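Long-range contacts in cysteine hydrolase (PDB 3IRV), which is an isochorismatase-family protein that probably acts as a cysteine hydrolase: residues D29-F34 with Y69-V74; K166-S171 with F204-T209. All blocks are in the same frame, centred on the assembly; numbering follows the deposited sequence. Where two conformers were deposited one is given.

Contact 1 of 2, residues D29-F34 with Y69-V74; sequences DMQKVF and YLRHIV
Asp29 and Gln31 fasten to Leu70 and His72, tying the loop after parallel strand 23-28 to the end of neighbouring strand 66-72, a worked example of how an alpha/beta fold shapes a site at the C-terminal ends of its strands. Asp29 N donates to Leu70 O at 3.0 Å. With CG set beside its own backbone N (chi1 -68°), the carboxylate sits next to Leu70 and His72, Asp29 OD2 lying 3.7 Å from His72 CB and the carboxylate and imidazole planes differing by 22°. OD2 also forms a salt bridge with Lys119, an aspartate-lysine pair consistent with the active site of this family. Met30 centres an inverse gamma turn, and a water links the segments by accepting from Met30 N at 3.0 Å and donating to Leu70 O at 2.8 Å. Gln31, the N-cap of the short helix 32-35, continues the pairing with its side chain instead of its backbone. The amide grips both backbone groups of His72: OE1 accepts from His72 N at 2.9 Å, the donor standing above the carbonyl plane and not on a lone pair, while NE2, which also donates to Val102 O, sends an almost perfectly straight bond (179°) to His72 O, 3.0 Å away.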
loop_
_atom_site.group_PDB
_atom_site.type_symbol
_atom_site.label_atom_id
_atom_site.label_comp_id
_atom_site.label_asym_id
_atom_site.label_seq_id
_atom_site.Cartn_x
_atom_site.Cartn_y
_atom_site.Cartn_z
ATOM N N ASP A 29 6.750 -14.314 -0.499
ATOM C CA ASP A 29 6.140 -15.041 -1.614
ATOM C C ASP A 29 7.154 -15.559 -2.652
ATOM O O ASP A 29 6.897 -15.513 -3.864
ATOM C CB ASP A 29 5.070 -14.165 -2.281
ATOM C CG ASP A 29 3.865 -13.937 -1.371
ATOM O OD1 ASP A 29 3.847 -14.525 -0.261
ATOM O OD2 ASP A 29 2.979 -13.151 -1.758
ATOM N N MET A 30 8.282 -16.078 -2.172
ATOM C CA MET A 30 9.233 -16.732 -3.090
ATOM C C MET A 30 8.801 -18.176 -3.397
ATOM O O MET A 30 9.522 -19.153 -3.146
ATOM C CB MET A 30 10.686 -16.551 -2.626
ATOM C CG MET A 30 11.162 -15.077 -2.735
ATOM S SD MET A 30 11.167 -14.365 -4.419
ATOM C CE MET A 30 12.718 -15.177 -5.027
ATOM N N GLN A 31 7.622 -18.255 -4.009
ATOM C CA GLN A 31 6.927 -19.510 -4.286
ATOM C C GLN A 31 7.098 -19.868 -5.750
ATOM O O GLN A 31 7.305 -18.982 -6.619
ATOM C CB GLN A 31 5.434 -19.344 -3.976
ATOM C CG GLN A 31 5.131 -19.109 -2.491
ATOM C CD GLN A 31 3.749 -18.581 -2.279
ATOM O OE1 GLN A 31 3.558 -17.358 -2.231
ATOM N NE2 GLN A 31 2.755 -19.480 -2.195
ATOM N N LYS A 32 6.971 -21.171 -6.059
ATOM C CA LYS A 32 7.170 -21.602 -7.461
ATOM C C LYS A 32 6.227 -20.909 -8.459
ATOM O O LYS A 32 6.609 -20.629 -9.599
ATOM C CB LYS A 32 7.017 -23.124 -7.558
ATOM C CG LYS A 32 8.070 -23.843 -6.753
ATOM C CD LYS A 32 7.813 -25.341 -6.674
ATOM C CE LYS A 32 9.080 -26.060 -6.287
ATOM N NZ LYS A 32 8.837 -27.423 -5.726
ATOM N N VAL A 33 4.996 -20.614 -8.026
ATOM C CA VAL A 33 4.007 -19.963 -8.871
ATOM C C VAL A 33 4.470 -18.565 -9.392
ATOM O O VAL A 33 4.072 -18.146 -10.497
ATOM C CB VAL A 33 2.639 -19.907 -8.130
ATOM C CG1 VAL A 33 2.743 -19.019 -6.898
ATOM C CG2 VAL A 33 1.498 -19.494 -9.060
ATOM N N PHE A 34 5.337 -17.888 -8.620
ATOM C CA PHE A 34 5.935 -16.598 -9.033
ATOM C C PHE A 34 7.341 -16.729 -9.620
ATOM O O PHE A 34 7.753 -15.876 -10.396
ATOM C CB PHE A 34 6.008 -15.626 -7.854
ATOM C CG PHE A 34 4.681 -15.382 -7.199
ATOM C CD1 PHE A 34 3.727 -14.592 -7.825
ATOM C CD2 PHE A 34 4.393 -15.919 -5.942
ATOM C CE1 PHE A 34 2.488 -14.362 -7.211
ATOM C CE2 PHE A 34 3.175 -15.711 -5.332
ATOM C CZ PHE A 34 2.212 -14.940 -5.955
ATOM N N TYR A 69 9.278 -16.680 6.221
ATOM C CA TYR A 69 8.807 -16.742 4.835
ATOM C C TYR A 69 7.313 -16.480 4.806
ATOM O O TYR A 69 6.588 -17.033 5.618
ATOM C CB TYR A 69 9.031 -18.136 4.263
ATOM C CG TYR A 69 10.468 -18.549 4.105
ATOM C CD1 TYR A 69 11.056 -18.532 2.832
ATOM C CD2 TYR A 69 11.238 -19.015 5.208
ATOM C CE1 TYR A 69 12.391 -18.945 2.643
ATOM C CE2 TYR A 69 12.567 -19.421 5.029
ATOM C CZ TYR A 69 13.136 -19.385 3.740
ATOM O OH TYR A 69 14.464 -19.820 3.607
ATOM N N LEU A 70 6.856 -15.643 3.884
ATOM C CA LEU A 70 5.421 -15.497 3.644
ATOM C C LEU A 70 5.068 -16.349 2.430
ATOM O O LEU A 70 5.853 -16.428 1.462
ATOM C CB LEU A 70 5.062 -14.052 3.296
ATOM C CG LEU A 70 5.435 -13.029 4.365
ATOM C CD1 LEU A 70 4.929 -11.667 3.926
ATOM C CD2 LEU A 70 4.882 -13.423 5.738
ATOM N N ARG A 71 3.905 -16.991 2.476
ATOM C CA ARG A 71 3.373 -17.695 1.312
ATOM C C ARG A 71 1.944 -17.264 1.079
ATOM O O ARG A 71 1.151 -17.214 2.034
ATOM C CB ARG A 71 3.390 -19.213 1.535
ATOM C CG ARG A 71 4.784 -19.776 1.853
ATOM C CD ARG A 71 4.782 -21.324 1.919
ATOM N NE ARG A 71 3.779 -21.807 2.884
ATOM C CZ ARG A 71 3.563 -23.089 3.162
ATOM N NH1 ARG A 71 4.275 -24.020 2.550
ATOM N NH2 ARG A 71 2.618 -23.435 4.041
ATOM N N HIS A 72 1.607 -16.952 -0.174
ATOM C CA HIS A 72 0.241 -16.630 -0.523
ATOM C C HIS A 72 -0.452 -17.939 -0.877
ATOM O O HIS A 72 -0.120 -18.568 -1.891
ATOM C CB HIS A 72 0.216 -15.663 -1.700
ATOM C CG HIS A 72 -1.121 -15.021 -1.928
ATOM N ND1 HIS A 72 -1.322 -14.000 -2.841
ATOM C CD2 HIS A 72 -2.323 -15.237 -1.338
ATOM C CE1 HIS A 72 -2.587 -13.624 -2.805
ATOM N NE2 HIS A 72 -3.217 -14.359 -1.906
ATOM N N ILE A 73 -1.370 -18.366 -0.017
ATOM C CA ILE A 73 -2.007 -19.679 -0.126
ATOM C C ILE A 73 -3.468 -19.532 0.319
ATOM O O ILE A 73 -3.747 -18.907 1.375
ATOM C CB ILE A 73 -1.314 -20.706 0.784
ATOM C CG1 ILE A 73 0.129 -20.980 0.324
ATOM C CG2 ILE A 73 -2.090 -22.049 0.757
ATOM C CD1 ILE A 73 0.831 -22.061 1.131
ATOM N N VAL A 74 -4.384 -20.105 -0.473
ATOM C CA VAL A 74 -5.820 -20.132 -0.129
ATOM C C VAL A 74 -6.307 -21.584 -0.074
ATOM O O VAL A 74 -5.599 -22.500 -0.522
ATOM C CB VAL A 74 -6.665 -19.302 -1.114
ATOM C CG1 VAL A 74 -6.155 -17.841 -1.193
ATOM C CG2 VAL A 74 -6.609 -19.942 -2.525
HETATM O O HOH W 1 8.498 -16.843 0.752
#

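Contact 2 of 2, residues K166-S171 with F204-T209; sequences KVIALS and FGEVTT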
loop_
_atom_site.group_PDB
_atom_site.type_symbol
_atom_site.label_atom_id
_atom_site.label_comp_id
_atom_site.label_asym_id
_atom_site.label_seq_id
_atom_site.Cartn_x
_atom_site.Cartn_y
_atom_site.Cartn_z
ATOM N N LYS A 166 10.095 -0.451 12.126
ATOM C CA LYS A 166 11.161 0.158 11.364
ATOM C C LYS A 166 11.440 -0.766 10.177
ATOM O O LYS A 166 11.945 -1.899 10.348
ATOM C CB LYS A 166 12.383 0.319 12.280
ATOM C CG LYS A 166 12.048 1.114 13.557
ATOM C CD LYS A 166 13.200 1.144 14.566
ATOM C CE LYS A 166 12.839 2.054 15.731
ATOM N NZ LYS A 166 13.632 1.767 16.960
ATOM N N VAL A 167 11.090 -0.312 8.976
ATOM C CA VAL A 167 11.133 -1.197 7.804
ATOM C C VAL A 167 12.316 -0.848 6.892
ATOM O O VAL A 167 12.540 0.327 6.578
ATOM C CB VAL A 167 9.825 -1.112 6.993
ATOM C CG1 VAL A 167 9.840 -2.138 5.832
ATOM C CG2 VAL A 167 8.624 -1.390 7.888
ATOM N N ILE A 168 13.053 -1.878 6.481
ATOM C CA ILE A 168 14.153 -1.745 5.517
ATOM C C ILE A 168 13.777 -2.561 4.292
ATOM O O ILE A 168 13.546 -3.777 4.408
ATOM C CB ILE A 168 15.459 -2.329 6.057
ATOM C CG1 ILE A 168 15.859 -1.625 7.356
ATOM C CG2 ILE A 168 16.545 -2.178 4.998
ATOM C CD1 ILE A 168 17.040 -2.277 8.060
ATOM N N ALA A 169 13.666 -1.895 3.140
ATOM C CA ALA A 169 13.426 -2.597 1.869
ATOM C C ALA A 169 14.746 -2.724 1.120
ATOM O O ALA A 169 15.510 -1.755 1.005
ATOM C CB ALA A 169 12.412 -1.832 0.990
ATOM N N LEU A 170 15.003 -3.908 0.593
ATOM C CA LEU A 170 16.269 -4.145 -0.134
ATOM C C LEU A 170 16.075 -3.853 -1.634
ATOM O O LEU A 170 15.300 -4.537 -2.338
ATOM C CB LEU A 170 16.720 -5.587 0.099
ATOM C CG LEU A 170 17.003 -5.908 1.575
ATOM C CD1 LEU A 170 17.483 -7.348 1.681
ATOM C CD2 LEU A 170 18.020 -4.939 2.156
ATOM N N SER A 171 16.769 -2.821 -2.129
ATOM C CA SER A 171 16.649 -2.411 -3.522
ATOM C C SER A 171 16.987 -3.496 -4.542
ATOM O O SER A 171 16.370 -3.543 -5.617
ATOM C CB SER A 171 17.496 -1.164 -3.784
ATOM O OG SER A 171 18.841 -1.450 -3.503
ATOM N N PHE A 204 7.932 5.488 3.660
ATOM C CA PHE A 204 7.661 4.311 4.513
ATOM C C PHE A 204 8.823 3.780 5.341
ATOM O O PHE A 204 8.575 3.105 6.338
ATOM C CB PHE A 204 7.107 3.115 3.703
ATOM C CG PHE A 204 5.935 3.455 2.800
ATOM C CD1 PHE A 204 4.859 4.219 3.268
ATOM C CD2 PHE A 204 5.894 2.974 1.488
ATOM C CE1 PHE A 204 3.778 4.519 2.447
ATOM C CE2 PHE A 204 4.827 3.278 0.652
ATOM C CZ PHE A 204 3.777 4.066 1.128
ATOM N N GLY A 205 10.065 4.011 4.928
ATOM C CA GLY A 205 11.188 3.494 5.730
ATOM C C GLY A 205 12.517 3.654 5.004
ATOM O O GLY A 205 12.726 4.662 4.321
ATOM N N GLU A 206 13.392 2.665 5.173
ATOM C CA GLU A 206 14.736 2.723 4.592
ATOM C C GLU A 206 14.784 1.888 3.314
ATOM O O GLU A 206 14.183 0.820 3.253
ATOM C CB GLU A 206 15.770 2.135 5.556
ATOM C CG GLU A 206 17.163 2.060 4.926
ATOM C CD GLU A 206 18.273 1.648 5.861
ATOM O OE1 GLU A 206 18.016 1.250 7.032
ATOM O OE2 GLU A 206 19.440 1.754 5.399
ATOM N N VAL A 207 15.523 2.357 2.312
ATOM C CA VAL A 207 15.909 1.492 1.202
ATOM C C VAL A 207 17.439 1.351 1.212
ATOM O O VAL A 207 18.155 2.369 1.309
ATOM C CB VAL A 207 15.424 2.059 -0.167
ATOM C CG1 VAL A 207 15.894 1.145 -1.323
ATOM C CG2 VAL A 207 13.897 2.152 -0.178
ATOM N N THR A 208 17.935 0.109 1.167
ATOM C CA THR A 208 19.370 -0.107 1.055
ATOM C C THR A 208 19.615 -1.397 0.292
ATOM O O THR A 208 18.653 -2.045 -0.126
ATOM C CB THR A 208 20.071 -0.126 2.448
ATOM O OG1 THR A 208 21.500 -0.066 2.278
ATOM C CG2 THR A 208 19.710 -1.372 3.236
ATOM N N THR A 209 20.888 -1.741 0.077
ATOM C CA THR A 209 21.207 -2.981 -0.647
ATOM C C THR A 209 21.339 -4.166 0.290
ATOM O O THR A 209 21.622 -4.013 1.503
ATOM C CB THR A 209 22.528 -2.875 -1.437
ATOM O OG1 THR A 209 23.591 -2.629 -0.514
ATOM C CG2 THR A 209 22.440 -1.736 -2.448
HETATM O O HOH W 2 9.689 2.052 8.804
#
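Strands 166-170 and 206-208 run parallel, 4.6 Å apart at their closest axial approach and with their directions turned by 30°. Strand 206-208 follows helix 189-204, the chain having passed through short strand 174-175 on the way, and its pairing with 166-170 brings it into the parallel sheet of this alpha/beta fold. The ladder alternates as parallel pairing requires: Glu206 N donates to Val167 O (2.9 Å), Ala169 N to Glu206 O (2.8 Å), and Thr208 N to Ala169 O (3.1 Å). Where the chain turns a corner, Ser171 N closes the series on Thr208 O at 2.9 Å.

On the face bearing Ile168, Leu170, Glu206 and Thr208, the side chains of Ile168 and Glu206 lie alongside one another. A chi1 of 175° sends the Glu206 chain off opposite its own N, and its extended run carries OE1 to 3.6 Å from Ile168 CG1. This buried carboxylate is well supplied with partners: Arg15 and Arg216 form salt bridges to OE2, and Trp16 N donates to OE1. Thr208 CG2, set between its backbone N and carbonyl carbon (chi1 -168° for OG1), rests 3.7 Å from Ile168 CG2 and also approaches Leu170 CD2. Ala169 and Val207 occupy the other face, and Phe184 of the second subunit packs on Val207 and Ser171. Beside this dimer contact, Val207 CG1 lies 3.7 Å from Ser171 CB.

Overall arrangement
Both contacts hang on one parallel sheet, yet they exploit it differently. Contact 1 joins a loop to a strand end, whereas contact 2 is regular strand pairing; strand 141-147, paired with both 23-28 and 166-170, bridges the two regions. Their centres are 21 Å apart, on opposite sides of the chain's centre, and their nearest atoms are about 11 Å apart, so they do not touch. Along the chain, contact 1 closes before contact 2 opens. Contact 1 probably borders the active site through its aspartate-lysine pair and is built within a single subunit. Contact 2 reaches the dimer partner and a glycerol, probably from crystallisation, about 5 Å from the side chain of Ser171.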